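Local atomic coordinates of ribonuclease H (Uncultured organism, PDB entry 4IBN), a protein that probably cleaves the RNA strand of RNA-DNA hybrids endonucleolytically with the help of magnesium, leaving 5'-phosphomonoester ends, as a monomeric type 1 ribonuclease H. Residues I12-V17 against K85-R90; V58-P63 against Q169-G174; V92-S97 against R144-H149. One frame throughout, in Å; residues are numbered along the deposited sequence.

Contact 1 of 3, residues I12-V17 against K85-R90; sequences IPTPLV and KGTRFR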
loop_
_atom_site.group_PDB
_atom_site.type_symbol
_atom_site.label_atom_id
_atom_site.label_comp_id
_atom_site.label_asym_id
_atom_site.label_seq_id
_atom_site.Cartn_x
_atom_site.Cartn_y
_atom_site.Cartn_z
ATOM N N ILE A 12 1.661 -17.633 16.843
ATOM C CA ILE A 12 3.080 -17.889 16.753
ATOM C C ILE A 12 3.807 -16.594 16.346
ATOM O O ILE A 12 3.191 -15.661 15.945
ATOM C CB ILE A 12 3.399 -18.993 15.781
ATOM C CG1 ILE A 12 2.934 -18.644 14.397
ATOM C CG2 ILE A 12 2.714 -20.269 16.211
ATOM C CD1 ILE A 12 3.349 -19.569 13.416
ATOM N N PRO A 13 5.107 -16.549 16.529
ATOM C CA PRO A 13 5.840 -15.340 16.206
ATOM C C PRO A 13 5.763 -15.016 14.730
ATOM O O PRO A 13 5.841 -15.870 13.944
ATOM C CB PRO A 13 7.265 -15.705 16.606
ATOM C CG PRO A 13 7.119 -16.702 17.631
ATOM C CD PRO A 13 5.973 -17.516 17.212
ATOM N N THR A 14 5.613 -13.745 14.423
ATOM C CA THR A 14 5.568 -13.268 13.061
ATOM C C THR A 14 6.421 -12.045 12.969
ATOM O O THR A 14 6.682 -11.426 13.925
ATOM C CB THR A 14 4.148 -12.859 12.700
ATOM O OG1 THR A 14 3.713 -11.895 13.629
ATOM C CG2 THR A 14 3.220 -14.060 12.756
ATOM N N PRO A 15 6.844 -11.683 11.783
ATOM C CA PRO A 15 7.574 -10.443 11.598
ATOM C C PRO A 15 6.681 -9.219 11.678
ATOM O O PRO A 15 5.549 -9.329 11.466
ATOM C CB PRO A 15 8.163 -10.581 10.179
ATOM C CG PRO A 15 7.946 -11.926 9.783
ATOM C CD PRO A 15 6.757 -12.421 10.536
ATOM N N LEU A 16 7.256 -8.073 11.973
ATOM C CA LEU A 16 6.572 -6.794 11.927
ATOM C C LEU A 16 7.261 -5.890 10.916
ATOM O O LEU A 16 8.424 -5.718 10.976
ATOM C CB LEU A 16 6.643 -6.113 13.266
ATOM C CG LEU A 16 6.133 -4.673 13.380
ATOM C CD1 LEU A 16 4.673 -4.592 13.159
ATOM C CD2 LEU A 16 6.429 -4.119 14.764
ATOM N N VAL A 17 6.493 -5.331 9.997
ATOM C CA VAL A 17 7.001 -4.361 9.058
ATOM C C VAL A 17 6.135 -3.129 8.995
ATOM O O VAL A 17 5.011 -3.179 9.356
ATOM C CB VAL A 17 7.095 -4.919 7.646
ATOM C CG1 VAL A 17 8.133 -6.005 7.529
ATOM C CG2 VAL A 17 5.807 -5.415 7.154
ATOM N N LYS A 85 7.052 -15.221 1.856
ATOM C CA LYS A 85 8.117 -15.570 2.782
ATOM C C LYS A 85 7.796 -16.606 3.840
ATOM O O LYS A 85 8.450 -16.676 4.833
ATOM C CB LYS A 85 8.702 -14.336 3.466
ATOM C CG LYS A 85 8.760 -13.136 2.636
ATOM C CD LYS A 85 10.105 -12.877 2.004
ATOM C CE LYS A 85 11.255 -13.714 2.597
ATOM N NZ LYS A 85 12.492 -13.477 1.818
ATOM N N GLY A 86 6.783 -17.397 3.647
ATOM C CA GLY A 86 6.546 -18.485 4.543
ATOM C C GLY A 86 5.930 -18.178 5.858
ATOM O O GLY A 86 5.951 -18.971 6.715
ATOM N N THR A 87 5.403 -16.996 6.014
ATOM C CA THR A 87 4.845 -16.592 7.271
ATOM C C THR A 87 3.812 -15.488 7.074
ATOM O O THR A 87 3.902 -14.753 6.154
ATOM C CB THR A 87 5.973 -16.072 8.217
ATOM O OG1 THR A 87 5.450 -15.642 9.462
ATOM C CG2 THR A 87 6.747 -14.959 7.595
ATOM N N ARG A 88 2.860 -15.408 7.983
ATOM C CA ARG A 88 2.043 -14.233 8.110
ATOM C C ARG A 88 2.868 -13.127 8.711
ATOM O O ARG A 88 3.821 -13.377 9.326
ATOM C CB ARG A 88 0.812 -14.496 8.945
ATOM C CG ARG A 88 -0.161 -15.440 8.311
ATOM C CD ARG A 88 -1.217 -15.880 9.322
ATOM N NE ARG A 88 -0.709 -16.773 10.361
ATOM C CZ ARG A 88 -0.550 -16.471 11.660
ATOM N NH1 ARG A 88 -0.839 -15.270 12.150
ATOM N NH2 ARG A 88 -0.095 -17.399 12.491
ATOM N N PHE A 89 2.453 -11.893 8.489
ATOM C CA PHE A 89 3.151 -10.742 8.958
ATOM C C PHE A 89 2.215 -9.855 9.764
ATOM O O PHE A 89 1.054 -9.867 9.561
ATOM C CB PHE A 89 3.626 -9.877 7.782
ATOM C CG PHE A 89 4.927 -10.279 7.167
ATOM C CD1 PHE A 89 6.017 -9.499 7.297
ATOM C CD2 PHE A 89 5.037 -11.388 6.408
ATOM C CE1 PHE A 89 7.170 -9.829 6.714
ATOM C CE2 PHE A 89 6.200 -11.707 5.850
ATOM C CZ PHE A 89 7.253 -10.940 5.997
ATOM N N ARG A 90 2.773 -9.060 10.653
ATOM C CA ARG A 90 2.095 -7.920 11.208
ATOM C C ARG A 90 2.560 -6.676 10.417
ATOM O O ARG A 90 3.679 -6.522 10.207
ATOM C CB ARG A 90 2.429 -7.768 12.670
ATOM C CG ARG A 90 1.807 -8.793 13.499
ATOM C CD ARG A 90 2.296 -8.728 14.952
ATOM N NE ARG A 90 3.568 -9.388 15.058
ATOM C CZ ARG A 90 4.411 -9.202 16.034
ATOM N NH1 ARG A 90 4.120 -8.397 16.999
ATOM N NH2 ARG A 90 5.559 -9.829 16.032
HETATM O O HOH W 1 4.903 -17.183 11.609
#
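Arg90 takes hold of Thr14 side-on with two nitrogens, one for each of two oxygens. NH2 donates to the carbonyl O of Thr14 over 2.9 Å, and the bond is fairly straight (165° at the hydrogen), with the oxygen lying in the guanidinium plane. NE reaches OG1 of the same threonine, also at 2.9 Å but tilted out of that plane. Thr14 chi1 of 56° sets OG1 between its own N and C, which turns the hydroxyl to Arg90 and the methyl CG2 over a face of the Arg88 guanidinium. The Arg88 guanidinium itself is salt-bridged through NH1 to Asp11.

Two backbone bonds run beside this grip: Arg90 N gives to Pro15 O (2.9 Å), and Arg90 O receives Val17 N (3.1 Å). They form a parallel bridge between Leu16 and Arg90, where strands 16-25 and 90-95 begin side by side in the central sheet of the RNase H fold.

The apolar contacts centre on Phe89. Pro15 CG sits over one face of its ring, 3.9 Å from the centroid and displaced toward the rim, a CH-pi contact, while Val17 CG1 meets the ring edge at Phe89 CE1. Leu16 CD1 packs across Arg90 CB.

Farther out, a water donates to both Pro13 O and Thr87 OG1, and that hydroxyl in turn donates to Arg88 O, approaching one of its lone pairs in the plane of the carbonyl.

Contact 2 of 3, residues V58-P63 against Q169-G174; sequences VWVSEP and QTQSGG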
loop_
_atom_site.group_PDB
_atom_site.type_symbol
_atom_site.label_atom_id
_atom_site.label_comp_id
_atom_site.label_asym_id
_atom_site.label_seq_id
_atom_site.Cartn_x
_atom_site.Cartn_y
_atom_site.Cartn_z
ATOM N N VAL A 58 8.630 -1.824 -3.811
ATOM C CA VAL A 58 7.862 -2.608 -4.779
ATOM C C VAL A 58 6.918 -1.699 -5.568
ATOM O O VAL A 58 6.162 -0.931 -4.973
ATOM C CB VAL A 58 7.044 -3.714 -4.092
ATOM C CG1 VAL A 58 6.312 -3.158 -2.881
ATOM C CG2 VAL A 58 6.066 -4.339 -5.075
ATOM N N TRP A 59 6.956 -1.774 -6.898
ATOM C CA TRP A 59 6.120 -0.903 -7.683
ATOM C C TRP A 59 5.506 -1.607 -8.879
ATOM O O TRP A 59 5.999 -2.617 -9.320
ATOM C CB TRP A 59 6.872 0.372 -8.113
ATOM C CG TRP A 59 7.961 0.157 -9.067
ATOM C CD1 TRP A 59 7.879 0.160 -10.409
ATOM C CD2 TRP A 59 9.328 -0.097 -8.761
ATOM N NE1 TRP A 59 9.089 -0.062 -10.965
ATOM C CE2 TRP A 59 10.003 -0.220 -9.973
ATOM C CE3 TRP A 59 10.050 -0.196 -7.582
ATOM C CZ2 TRP A 59 11.335 -0.490 -10.035
ATOM C CZ3 TRP A 59 11.366 -0.447 -7.653
ATOM C CH2 TRP A 59 12.002 -0.588 -8.864
ATOM N N VAL A 60 4.426 -1.025 -9.365
ATOM C CA VAL A 60 3.795 -1.480 -10.582
ATOM C C VAL A 60 3.162 -0.324 -11.317
ATOM O O VAL A 60 2.994 0.697 -10.766
ATOM C CB VAL A 60 2.731 -2.489 -10.317
ATOM C CG1 VAL A 60 3.341 -3.727 -9.740
ATOM C CG2 VAL A 60 1.695 -1.945 -9.435
ATOM N N SER A 61 2.848 -0.535 -12.583
ATOM C CA SER A 61 2.242 0.516 -13.368
ATOM C C SER A 61 1.209 -0.015 -14.340
ATOM O O SER A 61 1.204 -1.171 -14.616
ATOM C CB SER A 61 3.301 1.279 -14.128
ATOM O OG SER A 61 4.103 0.445 -14.873
ATOM N N GLU A 62 0.337 0.883 -14.810
ATOM C CA GLU A 62 -0.619 0.642 -15.884
ATOM C C GLU A 62 -0.588 1.828 -16.834
ATOM O O GLU A 62 -0.391 2.917 -16.411
ATOM C CB GLU A 62 -2.021 0.452 -15.340
ATOM C CG GLU A 62 -2.168 -0.836 -14.584
ATOM C CD GLU A 62 -3.495 -1.064 -13.921
ATOM O OE1 GLU A 62 -4.402 -0.273 -14.075
ATOM O OE2 GLU A 62 -3.603 -2.076 -13.240
ATOM N N PRO A 63 -0.740 1.587 -18.115
ATOM C CA PRO A 63 -0.714 2.676 -19.085
ATOM C C PRO A 63 -1.957 3.580 -19.204
ATOM O O PRO A 63 -1.880 4.622 -19.807
ATOM C CB PRO A 63 -0.439 1.958 -20.395
ATOM C CG PRO A 63 -0.977 0.657 -20.221
ATOM C CD PRO A 63 -0.791 0.292 -18.786
ATOM N N GLN A 169 6.630 3.164 -17.011
ATOM C CA GLN A 169 5.876 1.974 -17.235
ATOM C C GLN A 169 6.678 0.726 -16.907
ATOM O O GLN A 169 6.725 -0.183 -17.689
ATOM C CB GLN A 169 5.211 1.917 -18.604
ATOM C CG GLN A 169 4.148 2.973 -18.805
ATOM C CD GLN A 169 2.892 2.813 -17.933
ATOM O OE1 GLN A 169 2.544 3.660 -17.158
ATOM N NE2 GLN A 169 2.235 1.733 -18.089
ATOM N N THR A 170 7.235 0.704 -15.700
ATOM C CA THR A 170 7.999 -0.412 -15.188
ATOM C C THR A 170 7.311 -1.038 -13.988
ATOM O O THR A 170 6.401 -0.504 -13.465
ATOM C CB THR A 170 9.377 -0.020 -14.728
ATOM O OG1 THR A 170 9.288 0.956 -13.715
ATOM C CG2 THR A 170 10.105 0.592 -15.858
ATOM N N GLN A 171 7.803 -2.204 -13.608
ATOM C CA GLN A 171 7.380 -2.931 -12.445
ATOM C C GLN A 171 8.606 -3.507 -11.785
ATOM O O GLN A 171 9.561 -3.764 -12.420
ATOM C CB GLN A 171 6.480 -4.089 -12.824
ATOM C CG GLN A 171 5.324 -3.737 -13.693
ATOM C CD GLN A 171 5.754 -3.379 -15.055
ATOM O OE1 GLN A 171 6.592 -4.038 -15.607
ATOM N NE2 GLN A 171 5.217 -2.305 -15.592
ATOM N N SER A 172 8.573 -3.680 -10.481
ATOM C CA SER A 172 9.691 -4.297 -9.792
ATOM C C SER A 172 9.597 -5.813 -9.812
ATOM O O SER A 172 10.550 -6.501 -9.778
ATOM C CB SER A 172 9.800 -3.746 -8.371
ATOM O OG SER A 172 8.681 -4.090 -7.674
ATOM N N GLY A 173 8.397 -6.307 -9.822
ATOM C CA GLY A 173 8.153 -7.721 -9.805
ATOM C C GLY A 173 8.112 -8.265 -8.424
ATOM O O GLY A 173 7.788 -9.407 -8.191
ATOM N N GLY A 174 8.440 -7.411 -7.490
ATOM C CA GLY A 174 8.427 -7.812 -6.120
ATOM C C GLY A 174 9.328 -6.904 -5.335
ATOM O O GLY A 174 9.650 -5.863 -5.780
HETATM O O HOH W 2 5.942 -5.469 -9.365
#
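Trp59 lies against Thr170 and Ser172, and its side chain can be followed outward from the strand. From CB, a chi1 of 68° puts CG between the backbone N and the carbonyl carbon and swings the indole across the 169-174 loop. CG comes near Ser172 N, and CD1 passes 3.5 Å from Thr170 O. At the edge, NE1 donates to Thr170 OG1 over 2.9 Å; the hydroxyl is tilted 21° out of the ring plane. CE3, CZ3 and CH2, round the six-membered ring, all approach Ser172 CB, which stands over one face of that ring in a CH-pi contact, 3.5 Å from the centroid and close to the ring normal.

Ser172 also answers the tryptophan backbone. Its OG accepts from Trp59 N at 3.0 Å and donates to Gly174 O, while its own N gives to Trp59 O. That carbonyl takes a further bond from a water, which accepts from Gly173 N. Farther along the strand, Ser61 OG donates to Thr170 O over 2.9 Å, arriving from above the carbonyl plane.

Strand 53-62 meets a loop here, the one leading from helix 153-168 to the short strand 176-177 at the sheet margin, and the two segments run roughly antiparallel. The two serine hydroxyls stand in for part of a regular strand pairing, so this surface loop is held by one direct backbone bond, by those hydroxyls, and by both the N-H edge and a face of the indole.

Contact 3 of 3, residues V92-S97 against R144-H149; sequences VFTTDS and RWVRGH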
loop_
_atom_site.group_PDB
_atom_site.type_symbol
_atom_site.label_atom_id
_atom_site.label_comp_id
_atom_site.label_asym_id
_atom_site.label_seq_id
_atom_site.Cartn_x
_atom_site.Cartn_y
_atom_site.Cartn_z
ATOM N N VAL A 92 2.039 -2.413 9.621
ATOM C CA VAL A 92 1.453 -1.116 9.752
ATOM C C VAL A 92 1.476 -0.526 8.363
ATOM O O VAL A 92 2.524 -0.353 7.849
ATOM C CB VAL A 92 2.283 -0.225 10.669
ATOM C CG1 VAL A 92 1.661 1.122 10.759
ATOM C CG2 VAL A 92 2.379 -0.823 12.016
ATOM N N PHE A 93 0.308 -0.257 7.785
ATOM C CA PHE A 93 0.217 0.200 6.413
ATOM C C PHE A 93 -0.256 1.625 6.415
ATOM O O PHE A 93 -1.312 1.889 6.812
ATOM C CB PHE A 93 -0.759 -0.700 5.624
ATOM C CG PHE A 93 -0.769 -0.497 4.118
ATOM C CD1 PHE A 93 -0.187 -1.391 3.282
ATOM C CD2 PHE A 93 -1.465 0.521 3.554
ATOM C CE1 PHE A 93 -0.231 -1.240 1.969
ATOM C CE2 PHE A 93 -1.508 0.662 2.242
ATOM C CZ PHE A 93 -0.884 -0.215 1.449
ATOM N N THR A 94 0.617 2.511 5.969
ATOM C CA THR A 94 0.325 3.910 5.924
ATOM C C THR A 94 0.239 4.436 4.500
ATOM O O THR A 94 1.098 4.264 3.754
ATOM C CB THR A 94 1.413 4.741 6.684
ATOM O OG1 THR A 94 1.520 4.287 8.021
ATOM C CG2 THR A 94 1.053 6.176 6.684
ATOM N N THR A 95 -0.858 5.098 4.198
ATOM C CA THR A 95 -1.105 5.582 2.867
ATOM C C THR A 95 -1.786 6.916 2.883
ATOM O O THR A 95 -2.375 7.244 3.829
ATOM C CB THR A 95 -1.967 4.617 2.093
ATOM O OG1 THR A 95 -2.232 5.148 0.811
ATOM C CG2 THR A 95 -3.218 4.348 2.804
ATOM N N ASP A 96 -1.633 7.667 1.800
ATOM C CA ASP A 96 -2.383 8.888 1.555
ATOM C C ASP A 96 -3.816 8.643 1.098
ATOM O O ASP A 96 -4.579 9.536 1.013
ATOM C CB ASP A 96 -1.692 9.778 0.517
ATOM C CG ASP A 96 -1.696 9.173 -0.868
ATOM O OD1 ASP A 96 -1.618 7.969 -1.010
ATOM O OD2 ASP A 96 -1.732 9.899 -1.838
ATOM N N SER A 97 -4.148 7.411 0.796
ATOM C CA SER A 97 -5.429 7.119 0.269
ATOM C C SER A 97 -6.440 6.745 1.332
ATOM O O SER A 97 -6.406 5.690 1.856
ATOM C CB SER A 97 -5.307 5.972 -0.723
ATOM O OG SER A 97 -6.540 5.547 -1.188
ATOM N N ARG A 144 -3.352 3.071 8.432
ATOM C CA ARG A 144 -3.143 4.444 8.850
ATOM C C ARG A 144 -3.177 5.387 7.666
ATOM O O ARG A 144 -2.656 5.049 6.678
ATOM C CB ARG A 144 -1.764 4.604 9.489
ATOM C CG ARG A 144 -1.576 3.876 10.795
ATOM C CD ARG A 144 -0.366 4.345 11.516
ATOM N NE ARG A 144 -0.069 3.602 12.720
ATOM C CZ ARG A 144 1.100 3.618 13.321
ATOM N NH1 ARG A 144 2.071 4.334 12.844
ATOM N NH2 ARG A 144 1.300 2.900 14.385
ATOM N N TRP A 145 -3.802 6.557 7.828
ATOM C CA TRP A 145 -3.840 7.596 6.811
ATOM C C TRP A 145 -2.938 8.765 7.196
ATOM O O TRP A 145 -2.856 9.129 8.326
ATOM C CB TRP A 145 -5.267 8.125 6.641
ATOM C CG TRP A 145 -5.399 9.237 5.703
ATOM C CD1 TRP A 145 -5.276 9.164 4.407
ATOM C CD2 TRP A 145 -5.686 10.581 6.000
ATOM N NE1 TRP A 145 -5.450 10.351 3.833
ATOM C CE2 TRP A 145 -5.698 11.263 4.800
ATOM C CE3 TRP A 145 -5.905 11.282 7.161
ATOM C CZ2 TRP A 145 -5.928 12.604 4.721
ATOM C CZ3 TRP A 145 -6.143 12.611 7.076
ATOM C CH2 TRP A 145 -6.142 13.253 5.866
ATOM N N VAL A 146 -2.266 9.318 6.201
ATOM C CA VAL A 146 -1.589 10.592 6.328
ATOM C C VAL A 146 -1.882 11.425 5.112
ATOM O O VAL A 146 -2.150 10.901 4.095
ATOM C CB VAL A 146 -0.053 10.433 6.388
ATOM C CG1 VAL A 146 0.371 9.827 7.714
ATOM C CG2 VAL A 146 0.430 9.648 5.260
ATOM N N ARG A 147 -1.814 12.733 5.237
ATOM C CA ARG A 147 -1.901 13.564 4.068
ATOM C C ARG A 147 -0.692 13.401 3.199
ATOM O O ARG A 147 0.381 13.388 3.636
ATOM C CB ARG A 147 -2.064 15.025 4.441
ATOM C CG ARG A 147 -3.420 15.377 5.056
ATOM C CD ARG A 147 -3.483 16.828 5.567
ATOM N NE ARG A 147 -2.936 16.905 6.915
ATOM C CZ ARG A 147 -1.779 17.453 7.190
ATOM N NH1 ARG A 147 -1.110 17.994 6.228
ATOM N NH2 ARG A 147 -1.297 17.452 8.394
ATOM N N GLY A 148 -0.938 13.297 1.931
ATOM C CA GLY A 148 0.082 13.366 0.916
ATOM C C GLY A 148 0.677 14.751 0.696
ATOM O O GLY A 148 0.099 15.717 1.003
ATOM N N HIS A 149 1.885 14.758 0.168
ATOM C CA HIS A 149 2.554 15.977 -0.202
ATOM C C HIS A 149 2.579 16.894 1.008
ATOM O O HIS A 149 2.348 18.047 0.892
ATOM C CB HIS A 149 1.864 16.644 -1.386
ATOM C CG HIS A 149 2.793 17.304 -2.360
ATOM N ND1 HIS A 149 2.782 18.654 -2.625
ATOM C CD2 HIS A 149 3.755 16.789 -3.142
ATOM C CE1 HIS A 149 3.706 18.944 -3.520
ATOM N NE2 HIS A 149 4.301 17.824 -3.861
HETATM O O HOH W 3 2.324 5.572 10.289
#
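Strands 90-95 and 140-145 run parallel here, with bridges pairing Thr94 with Arg144 and Thr95 with Trp145. Three backbone bonds join them: Arg144 N to Phe93 O, Thr95 N to Arg144 O and Val146 N to Thr95 O (3.2 Å). The last donor stands above the carbonyl plane, at the point where the second segment leaves its strand.

On the face bearing Thr94 and Arg144, the arginine chain is extended from CG to NE and lays its guanidinium over Val92, whose CG1 sits above the centre of the plane, 3.6 Å from CZ. NE makes a salt bridge with Glu142, and NH1 donates to a water that also meets Thr94 OG1 at 2.7 Å. The other branch of this threonine, CG2, touches Val146 CG2 at 3.8 Å.

On the face of Thr95 and Trp145, NE1 of the indole donates to Asp96 O over 3.1 Å; that oxygen lies in the ring plane, yet the bond is bent, and NE1 sits well above the carbonyl plane. Thr95 OG1 accepts from Ser97 N, an ST turn that leads into Ser97, the N-cap of helix 98-113.

The end of strand 90-95 brings Asp96 OD1 close to the acidic groups of Asp22 and Glu23, a cluster consistent with the RNase H active site. Strand 16-25 flanks 90-95 across from 140-145, Phe93 packs on Val75 of helix 67-82, and Val101 of helix 98-113 touches Thr95 and Trp145.

From the N terminus, the chain leads into strand 16-25 through 12-17 and comes back alongside it at 85-90; contact 1 closes that loop, which holds the rest of strand 16-25, strands 34-45 and 53-62, and helix 67-82. Contact 2 opens within this loop, at 58-63, and closes only at 169-174, so the two cross. Contact 3 follows contact 1 in series and is nested inside the loop of contact 2, joining strand 90-95 to edge strand 140-145 across helices 98-113 and 126-136. Contacts 1 and 3 meet where Val17 O lies 3.1 Å from Val92 N, a probable hydrogen bond; contact 2 reaches the same sheet on the other side of the chain's centre from contact 3.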